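Local coordinates for dihydrofolate reductase, putative (Aspergillus flavus, PDB 6DRS), which probably catalyses the NADPH-dependent reduction of dihydrofolate to tetrahydrofolate and is held here with NADP and an antifolate inhibitor, at residues T8-T13 against S152-G157. Residues are numbered along the deposited sequence; the frame is centred on the assembly and turned at random.
Sequences TLIVAT and SVFVIG. With H8A (3-{[(3R)-7,9-diamino-3-methyl-2,3-dihydrofuro[2,3-f]quinazolin-4-yl]oxy}benzonitrile), chain G.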
loop_
_atom_site.group_PDB
_atom_site.type_symbol
_atom_site.label_atom_id
_atom_site.label_comp_id
_atom_site.label_asym_id
_atom_site.label_seq_id
_atom_site.Cartn_x
_atom_site.Cartn_y
_atom_site.Cartn_z
ATOM N N THR A 8 -3.151 -8.002 4.225
ATOM C CA THR A 8 -2.974 -6.710 4.852
ATOM C C THR A 8 -3.320 -5.615 3.833
ATOM O O THR A 8 -2.688 -5.525 2.786
ATOM C CB THR A 8 -1.547 -6.578 5.399
ATOM O OG1 THR A 8 -1.320 -7.668 6.299
ATOM C CG2 THR A 8 -1.301 -5.255 6.082
ATOM N N LEU A 9 -4.327 -4.807 4.152
ATOM C CA LEU A 9 -4.589 -3.521 3.473
ATOM C C LEU A 9 -3.706 -2.444 4.114
ATOM O O LEU A 9 -3.644 -2.331 5.350
ATOM C CB LEU A 9 -6.064 -3.163 3.655
ATOM C CG LEU A 9 -7.050 -3.982 2.832
ATOM C CD1 LEU A 9 -6.941 -5.463 3.160
ATOM C CD2 LEU A 9 -8.472 -3.473 3.058
ATOM N N ILE A 10 -2.975 -1.694 3.300
ATOM C CA ILE A 10 -2.224 -0.574 3.822
ATOM C C ILE A 10 -2.676 0.685 3.085
ATOM O O ILE A 10 -2.793 0.686 1.831
ATOM C CB ILE A 10 -0.712 -0.805 3.711
ATOM C CG1 ILE A 10 0.061 0.344 4.351
ATOM C CG2 ILE A 10 -0.285 -1.072 2.270
ATOM C CD1 ILE A 10 1.556 0.179 4.302
ATOM N N VAL A 11 -2.894 1.739 3.863
ATOM C CA VAL A 11 -3.587 2.949 3.363
ATOM C C VAL A 11 -3.161 4.143 4.210
ATOM O O VAL A 11 -2.843 3.975 5.396
ATOM C CB VAL A 11 -5.118 2.750 3.425
ATOM C CG1 VAL A 11 -5.619 2.737 4.863
ATOM C CG2 VAL A 11 -5.891 3.773 2.594
ATOM N N ALA A 12 -3.126 5.332 3.605
ATOM C CA ALA A 12 -3.083 6.594 4.362
ATOM C C ALA A 12 -4.463 7.271 4.254
ATOM O O ALA A 12 -5.041 7.327 3.162
ATOM C CB ALA A 12 -1.950 7.475 3.890
ATOM N N THR A 13 -5.054 7.672 5.385
ATOM C CA THR A 13 -6.345 8.376 5.348
ATOM C C THR A 13 -6.240 9.746 6.031
ATOM O O THR A 13 -5.315 9.991 6.841
ATOM C CB THR A 13 -7.512 7.564 5.919
ATOM O OG1 THR A 13 -7.349 7.508 7.334
ATOM C CG2 THR A 13 -7.616 6.188 5.322
ATOM N N SER A 152 5.094 -11.418 1.942
ATOM C CA SER A 152 3.791 -10.888 2.432
ATOM C C SER A 152 2.953 -10.317 1.269
ATOM O O SER A 152 3.496 -9.800 0.308
ATOM C CB SER A 152 4.030 -9.854 3.468
ATOM O OG SER A 152 4.857 -10.394 4.479
ATOM N N VAL A 153 1.633 -10.420 1.361
ATOM C CA VAL A 153 0.734 -9.811 0.358
ATOM C C VAL A 153 0.026 -8.599 0.982
ATOM O O VAL A 153 -0.631 -8.684 2.030
ATOM C CB VAL A 153 -0.262 -10.832 -0.216
ATOM C CG1 VAL A 153 -1.212 -10.188 -1.223
ATOM C CG2 VAL A 153 0.468 -12.018 -0.834
ATOM N N PHE A 154 0.166 -7.475 0.305
ATOM C CA PHE A 154 -0.453 -6.227 0.697
ATOM C C PHE A 154 -1.488 -5.839 -0.353
ATOM O O PHE A 154 -1.216 -5.965 -1.552
ATOM C CB PHE A 154 0.583 -5.104 0.715
ATOM C CG PHE A 154 1.539 -5.228 1.862
ATOM C CD1 PHE A 154 1.197 -4.749 3.116
ATOM C CD2 PHE A 154 2.746 -5.907 1.708
ATOM C CE1 PHE A 154 2.063 -4.908 4.189
ATOM C CE2 PHE A 154 3.622 -6.044 2.780
ATOM C CZ PHE A 154 3.278 -5.545 4.018
ATOM N N VAL A 155 -2.646 -5.368 0.100
ATOM C CA VAL A 155 -3.587 -4.672 -0.796
ATOM C C VAL A 155 -3.352 -3.166 -0.652
ATOM O O VAL A 155 -3.587 -2.626 0.432
ATOM C CB VAL A 155 -5.034 -5.034 -0.446
ATOM C CG1 VAL A 155 -6.037 -4.156 -1.203
ATOM C CG2 VAL A 155 -5.295 -6.506 -0.702
ATOM N N ILE A 156 -2.836 -2.526 -1.708
ATOM C CA ILE A 156 -2.378 -1.137 -1.605
ATOM C C ILE A 156 -3.401 -0.139 -2.177
ATOM O O ILE A 156 -3.057 1.056 -2.297
ATOM C CB ILE A 156 -0.964 -0.936 -2.202
ATOM C CG1 ILE A 156 -0.943 -1.030 -3.737
ATOM C CG2 ILE A 156 -0.023 -1.943 -1.552
ATOM C CD1 ILE A 156 0.212 -0.307 -4.385
ATOM N N GLY A 157 -4.632 -0.576 -2.477
ATOM C CA GLY A 157 -5.631 0.357 -2.998
ATOM C C GLY A 157 -5.955 0.202 -4.486
ATOM O O GLY A 157 -5.431 -0.688 -5.176
HETATM C C2 H8A G . 1.630 5.997 -1.862
HETATM C C3 H8A G . 1.721 6.141 -0.474
HETATM C C4 H8A G . 0.997 5.274 0.370
HETATM C C5 H8A G . 0.155 4.274 -0.166
HETATM C C6 H8A G . 0.108 4.153 -1.575
HETATM C C7 H8A G . 0.812 5.008 -2.378
HETATM C C8 H8A G . -0.520 3.437 0.694
HETATM O O1 H8A G . 2.326 6.815 -2.699
HETATM C C10 H8A G . 0.392 4.544 2.537
HETATM C C14 H8A G . 3.488 6.448 -3.354
HETATM C C15 H8A G . 3.891 7.197 -4.481
HETATM C C16 H8A G . 5.070 6.847 -5.163
HETATM C C17 H8A G . 5.835 5.755 -4.716
HETATM C C18 H8A G . 5.467 4.985 -3.593
HETATM N N9 H8A G . -0.404 3.594 2.031
HETATM N N11 H8A G . 1.060 5.393 1.726
HETATM N N12 H8A G . -1.352 2.370 0.146
HETATM N N13 H8A G . 0.547 4.746 3.981
HETATM C C19 H8A G . 4.277 5.351 -2.928
HETATM C C20 H8A G . 6.212 3.944 -3.191
HETATM N N21 H8A G . 6.859 2.985 -2.876
HETATM C C22 H8A G . 0.583 4.716 -3.789
HETATM C C23 H8A G . -0.543 3.683 -3.696
HETATM O O24 H8A G . -0.609 3.251 -2.325
HETATM C C25 H8A G . 1.758 3.913 -4.303
HETATM O O HOH W 1 0.236 -9.355 4.591
#
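The T8 torsion (chi1 -56°, measured to OG1) places CG2 opposite the backbone N, where it rests 3.9 Å from CE1 of F154; the methyl meets the ring obliquely. The torsion of I10 (chi1 -176°) sends CG1 toward the bound antifolate and leaves the branch methyl CG2 to the neighbouring strand, where it touches CD1 of F154 and lies 3.9 Å from CG2 of I156. On the other face of the sheet L9 and V155 run side by side, L9 CG against V155 CB, and helix 159-167 packs over both. Between these two layers the parallel strands are joined by V155 N to T8 O (2.7 Å) and I10 N to V155 O (3.1 Å), while T8 N reaches V153 O only weakly. A water bridges V153 O and T8 OG1, a hydroxyl that also bonds R175.

The strands then diverge, and where they splay the carbonyls of I10 and I156 both face the inhibitor's amino group N12, which is bonded almost straight (177°) to I10 O at 2.8 Å and weakly to I156 O; Y162 OH shares I10 O. The main chain, chiefly I10 O, thus accepts one amino group of the diaminoquinazoline, while the D40 carboxylate binds the inhibitor separately, as in the classical antifolate mode of the dihydrofolate reductase family.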